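Local coordinates for protein putative branched-chain amino acid aminotransferase IlvE (Streptococcus mutans, PDB 4DQN) that probably transfers the amino group of leucine, isoleucine or valine to 2-oxoglutarate with the help of pyridoxal 5'-phosphate, at residues Thr123-Val136 with Glu147-Asn159. Sequence-based numbering, arbitrary orientation.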
loop_
_atom_site.group_PDB
_atom_site.type_symbol
_atom_site.label_atom_id
_atom_site.label_comp_id
_atom_site.label_asym_id
_atom_site.label_seq_id
_atom_site.Cartn_x
_atom_site.Cartn_y
_atom_site.Cartn_z
ATOM N N THR A 123 11.309 -19.401 28.094
ATOM C CA THR A 123 10.029 -18.722 28.176
ATOM C C THR A 123 9.229 -19.043 26.930
ATOM O O THR A 123 8.009 -18.888 26.913
ATOM C CB THR A 123 10.260 -17.206 28.181
ATOM O OG1 THR A 123 11.180 -16.874 27.130
ATOM C CG2 THR A 123 10.877 -16.767 29.489
ATOM N N GLY A 124 9.929 -19.476 25.881
ATOM C CA GLY A 124 9.353 -19.545 24.547
ATOM C C GLY A 124 9.265 -18.160 23.918
ATOM O O GLY A 124 8.779 -17.991 22.793
ATOM N N ALA A 125 9.744 -17.158 24.649
ATOM C CA ALA A 125 9.712 -15.776 24.181
ATOM C C ALA A 125 11.013 -15.432 23.462
ATOM O O ALA A 125 12.053 -16.066 23.683
ATOM C CB ALA A 125 9.471 -14.831 25.335
ATOM N N THR A 126 10.957 -14.421 22.601
ATOM C CA THR A 126 12.075 -14.122 21.716
ATOM C C THR A 126 12.242 -12.618 21.539
ATOM O O THR A 126 11.403 -11.836 21.981
ATOM C CB THR A 126 11.837 -14.726 20.317
ATOM O OG1 THR A 126 10.598 -14.222 19.788
ATOM C CG2 THR A 126 11.781 -16.250 20.377
ATOM N N LEU A 127 13.329 -12.213 20.890
ATOM C CA LEU A 127 13.479 -10.820 20.499
ATOM C C LEU A 127 13.042 -10.700 19.044
ATOM O O LEU A 127 13.689 -11.237 18.148
ATOM C CB LEU A 127 14.932 -10.345 20.651
ATOM C CG LEU A 127 15.111 -8.835 20.398
ATOM C CD1 LEU A 127 14.505 -8.034 21.528
ATOM C CD2 LEU A 127 16.586 -8.455 20.196
ATOM N N TYR A 128 11.937 -10.007 18.806
ATOM C CA TYR A 128 11.442 -9.836 17.440
ATOM C C TYR A 128 12.125 -8.639 16.781
ATOM O O TYR A 128 12.164 -7.551 17.350
ATOM C CB TYR A 128 9.923 -9.641 17.451
ATOM C CG TYR A 128 9.314 -9.463 16.072
ATOM C CD1 TYR A 128 9.203 -10.538 15.187
ATOM C CD2 TYR A 128 8.844 -8.222 15.662
ATOM C CE1 TYR A 128 8.639 -10.372 13.924
ATOM C CE2 TYR A 128 8.272 -8.047 14.409
ATOM C CZ TYR A 128 8.177 -9.120 13.552
ATOM O OH TYR A 128 7.623 -8.935 12.306
ATOM N N LEU A 129 12.659 -8.855 15.582
ATOM C CA LEU A 129 13.304 -7.803 14.814
ATOM C C LEU A 129 12.377 -7.385 13.689
ATOM O O LEU A 129 11.823 -8.236 12.998
ATOM C CB LEU A 129 14.605 -8.328 14.196
ATOM C CG LEU A 129 15.885 -8.135 15.015
ATOM C CD1 LEU A 129 15.718 -8.664 16.405
ATOM C CD2 LEU A 129 17.074 -8.817 14.359
ATOM N N ARG A 130 12.220 -6.077 13.518
ATOM C CA ARG A 130 11.444 -5.507 12.426
ATOM C C ARG A 130 12.320 -4.601 11.539
ATOM O O ARG A 130 12.481 -3.397 11.822
ATOM C CB ARG A 130 10.275 -4.701 12.992
ATOM C CG ARG A 130 9.436 -3.989 11.925
ATOM C CD ARG A 130 8.707 -5.008 11.060
ATOM N NE ARG A 130 7.334 -4.582 10.939
ATOM C CZ ARG A 130 6.277 -5.289 11.298
ATOM N NH1 ARG A 130 6.378 -6.535 11.763
ATOM N NH2 ARG A 130 5.106 -4.740 11.131
ATOM N N PRO A 131 12.910 -5.181 10.474
ATOM C CA PRO A 131 13.573 -4.380 9.444
ATOM C C PRO A 131 12.520 -3.658 8.612
ATOM O O PRO A 131 11.453 -4.215 8.344
ATOM C CB PRO A 131 14.321 -5.431 8.595
ATOM C CG PRO A 131 14.399 -6.661 9.480
ATOM C CD PRO A 131 13.135 -6.626 10.280
ATOM N N LEU A 132 12.810 -2.419 8.233
ATOM C CA LEU A 132 11.883 -1.600 7.476
ATOM C C LEU A 132 12.687 -0.872 6.421
ATOM O O LEU A 132 13.771 -0.355 6.715
ATOM C CB LEU A 132 11.219 -0.573 8.398
ATOM C CG LEU A 132 10.339 0.517 7.784
ATOM C CD1 LEU A 132 9.006 -0.062 7.338
ATOM C CD2 LEU A 132 10.110 1.632 8.776
ATOM N N LEU A 133 12.150 -0.829 5.200
ATOM C CA LEU A 133 12.820 -0.195 4.071
ATOM C C LEU A 133 11.822 0.750 3.433
ATOM O O LEU A 133 10.787 0.304 2.919
ATOM C CB LEU A 133 13.253 -1.266 3.049
ATOM C CG LEU A 133 13.893 -0.803 1.733
ATOM C CD1 LEU A 133 15.183 -0.032 2.022
ATOM C CD2 LEU A 133 14.177 -2.029 0.825
ATOM N N ILE A 134 12.116 2.049 3.464
ATOM C CA ILE A 134 11.154 3.051 3.019
ATOM C C ILE A 134 11.740 4.086 2.069
ATOM O O ILE A 134 12.889 4.519 2.227
ATOM C CB ILE A 134 10.526 3.805 4.214
ATOM C CG1 ILE A 134 11.607 4.284 5.192
ATOM C CG2 ILE A 134 9.510 2.929 4.944
ATOM C CD1 ILE A 134 11.043 5.226 6.278
ATOM N N GLY A 135 10.938 4.481 1.080
ATOM C CA GLY A 135 11.284 5.598 0.210
ATOM C C GLY A 135 11.009 6.923 0.896
ATOM O O GLY A 135 9.882 7.179 1.333
ATOM N N VAL A 136 12.035 7.772 0.986
ATOM C CA VAL A 136 11.908 9.081 1.632
ATOM C C VAL A 136 12.353 10.196 0.693
ATOM O O VAL A 136 12.387 10.001 -0.526
ATOM C CB VAL A 136 12.648 9.128 2.990
ATOM C CG1 VAL A 136 12.005 8.125 3.946
ATOM C CG2 VAL A 136 14.159 8.818 2.840
ATOM N N GLU A 147 16.047 8.710 -2.318
ATOM C CA GLU A 147 16.591 8.531 -0.963
ATOM C C GLU A 147 15.811 7.444 -0.224
ATOM O O GLU A 147 14.590 7.375 -0.335
ATOM C CB GLU A 147 16.510 9.844 -0.171
ATOM C CG GLU A 147 17.380 10.974 -0.731
ATOM C CD GLU A 147 17.178 12.284 0.014
ATOM O OE1 GLU A 147 17.062 12.254 1.258
ATOM O OE2 GLU A 147 17.117 13.344 -0.648
ATOM N N TYR A 148 16.505 6.585 0.521
ATOM C CA TYR A 148 15.826 5.523 1.260
ATOM C C TYR A 148 16.371 5.389 2.663
ATOM O O TYR A 148 17.531 5.731 2.931
ATOM C CB TYR A 148 15.961 4.182 0.522
ATOM C CG TYR A 148 15.263 4.208 -0.816
ATOM C CD1 TYR A 148 15.888 4.748 -1.932
ATOM C CD2 TYR A 148 13.962 3.721 -0.950
ATOM C CE1 TYR A 148 15.241 4.806 -3.160
ATOM C CE2 TYR A 148 13.297 3.766 -2.175
ATOM C CZ TYR A 148 13.952 4.301 -3.274
ATOM O OH TYR A 148 13.320 4.351 -4.489
ATOM N N ILE A 149 15.530 4.890 3.563
ATOM C CA ILE A 149 15.991 4.494 4.894
ATOM C C ILE A 149 15.847 3.000 5.056
ATOM O O ILE A 149 14.816 2.447 4.695
ATOM C CB ILE A 149 15.185 5.211 6.002
ATOM C CG1 ILE A 149 15.536 6.701 6.013
ATOM C CG2 ILE A 149 15.503 4.622 7.383
ATOM C CD1 ILE A 149 14.737 7.518 7.022
ATOM N N PHE A 150 16.885 2.344 5.584
ATOM C CA PHE A 150 16.766 0.973 6.065
ATOM C C PHE A 150 17.022 0.986 7.564
ATOM O O PHE A 150 18.084 1.421 8.023
ATOM C CB PHE A 150 17.753 0.034 5.350
ATOM C CG PHE A 150 17.744 -1.391 5.885
ATOM C CD1 PHE A 150 16.591 -2.177 5.812
ATOM C CD2 PHE A 150 18.888 -1.942 6.449
ATOM C CE1 PHE A 150 16.587 -3.503 6.312
ATOM C CE2 PHE A 150 18.900 -3.261 6.947
ATOM C CZ PHE A 150 17.748 -4.041 6.876
ATOM N N THR A 151 16.036 0.539 8.335
ATOM C CA THR A 151 16.182 0.503 9.781
ATOM C C THR A 151 15.743 -0.847 10.344
ATOM O O THR A 151 14.835 -1.482 9.810
ATOM C CB THR A 151 15.410 1.678 10.452
ATOM O OG1 THR A 151 15.603 1.643 11.870
ATOM C CG2 THR A 151 13.901 1.633 10.130
ATOM N N ILE A 152 16.421 -1.311 11.392
ATOM C CA ILE A 152 15.928 -2.469 12.133
ATOM C C ILE A 152 15.773 -2.103 13.595
ATOM O O ILE A 152 16.757 -1.752 14.264
ATOM C CB ILE A 152 16.875 -3.687 12.054
ATOM C CG1 ILE A 152 17.227 -4.043 10.599
ATOM C CG2 ILE A 152 16.244 -4.894 12.756
ATOM C CD1 ILE A 152 18.118 -5.316 10.470
ATOM N N PHE A 153 14.539 -2.183 14.090
ATOM C CA PHE A 153 14.281 -2.035 15.515
ATOM C C PHE A 153 13.745 -3.342 16.098
ATOM O O PHE A 153 13.370 -4.253 15.350
ATOM C CB PHE A 153 13.363 -0.839 15.829
ATOM C CG PHE A 153 12.009 -0.881 15.169
ATOM C CD1 PHE A 153 11.827 -0.350 13.894
ATOM C CD2 PHE A 153 10.902 -1.375 15.852
ATOM C CE1 PHE A 153 10.578 -0.355 13.292
ATOM C CE2 PHE A 153 9.642 -1.394 15.258
ATOM C CZ PHE A 153 9.470 -0.870 13.976
ATOM N N ALA A 154 13.754 -3.447 17.425
ATOM C CA ALA A 154 13.485 -4.726 18.086
ATOM C C ALA A 154 12.572 -4.599 19.296
ATOM O O ALA A 154 12.448 -3.531 19.896
ATOM C CB ALA A 154 14.802 -5.401 18.487
ATOM N N MET A 155 11.939 -5.710 19.663
ATOM C CA MET A 155 11.069 -5.737 20.828
ATOM C C MET A 155 10.907 -7.179 21.280
ATOM O O MET A 155 10.829 -8.097 20.458
ATOM C CB MET A 155 9.696 -5.129 20.510
ATOM C CG MET A 155 8.900 -5.908 19.472
ATOM S SD MET A 155 8.265 -4.856 18.149
ATOM C CE MET A 155 9.794 -4.441 17.289
ATOM N N PRO A 156 10.880 -7.391 22.599
ATOM C CA PRO A 156 10.655 -8.757 23.075
ATOM C C PRO A 156 9.190 -9.155 22.862
ATOM O O PRO A 156 8.299 -8.329 23.099
ATOM C CB PRO A 156 10.999 -8.655 24.563
ATOM C CG PRO A 156 10.690 -7.224 24.927
ATOM C CD PRO A 156 11.086 -6.429 23.698
ATOM N N VAL A 157 8.934 -10.373 22.385
ATOM C CA VAL A 157 7.550 -10.819 22.201
ATOM C C VAL A 157 7.334 -12.153 22.909
ATOM O O VAL A 157 8.281 -12.908 23.093
ATOM C CB VAL A 157 7.156 -10.923 20.700
ATOM C CG1 VAL A 157 7.282 -9.553 20.016
ATOM C CG2 VAL A 157 8.001 -11.962 19.967
ATOM N N GLY A 158 6.100 -12.438 23.313
ATOM C CA GLY A 158 5.833 -13.627 24.104
ATOM C C GLY A 158 5.656 -14.872 23.260
ATOM O O GLY A 158 5.563 -14.784 22.028
ATOM N N ASN A 159 5.609 -16.027 23.936
ATOM C CA ASN A 159 5.372 -17.333 23.309
ATOM C C ASN A 159 4.091 -17.344 22.485
ATOM O O ASN A 159 4.088 -17.815 21.343
ATOM C CB ASN A 159 5.307 -18.436 24.387
ATOM C CG ASN A 159 5.228 -19.860 23.803
ATOM O OD1 ASN A 159 4.608 -20.099 22.763
ATOM N ND2 ASN A 159 5.848 -20.813 24.497
HETATM O O HOH W 1 8.240 -15.601 20.668
HETATM O O HOH W 2 13.481 10.806 -2.731
#
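Thr123-Val136 and Glu147-Asn159 form the two antiparallel arms of a beta hairpin, the axes of their strands at 147°. Paired backbone bonds join Thr126 with Val157, Tyr128 with Met155, Arg130 with Phe153, Leu132 with Thr151 and Ile134 with Ile149. The Arg130-Phe153 pair is lopsided: Arg130 N reaches Phe153 O at 2.8 Å and nearly straight, whereas Phe153 N stands above the carbonyl plane of Arg130 O at 3.3 Å. Pro131 and Pro156, which lack an N-H, fall at non-hydrogen-bonded positions. Near the open end, a water bridges Gly124 O, Thr126 OG1 and Gly158 O.

The hairpin lies inside the antiparallel sheet of the smaller domain of this class-IV aminotransferase fold, between strands 24-30 and 59-68. One face, carrying Leu129, Pro131, Ile152 and Ala154, is apolar and packs against helix 100-113. Pro131 CB sits 3.8 Å from both Ile152 CG1 and Phe150 CE1, and compact Ala154 leaves its CB against Leu127 CD2 at 3.9 Å.

On the other face, chi1 of 59° places Phe153 CG between its own N and carbonyl carbon and brings the ring beside Arg130, whose CB lies over it in a CH-pi contact, 4.2 Å from the centroid. The methylene root of the arginine can lie on an aromatic face, while its bent chain carries the guanidinium onward: NE bonds His55 of the second subunit, and NH1 makes a weak bond to Tyr128 OH at the edge of the phenol. Tyr128 lies about 6 Å, side chain to side chain, from Lys188, the predicted cofactor-bearing lysine; Val157 CG1 packs on Tyr128 CB at 3.7 Å.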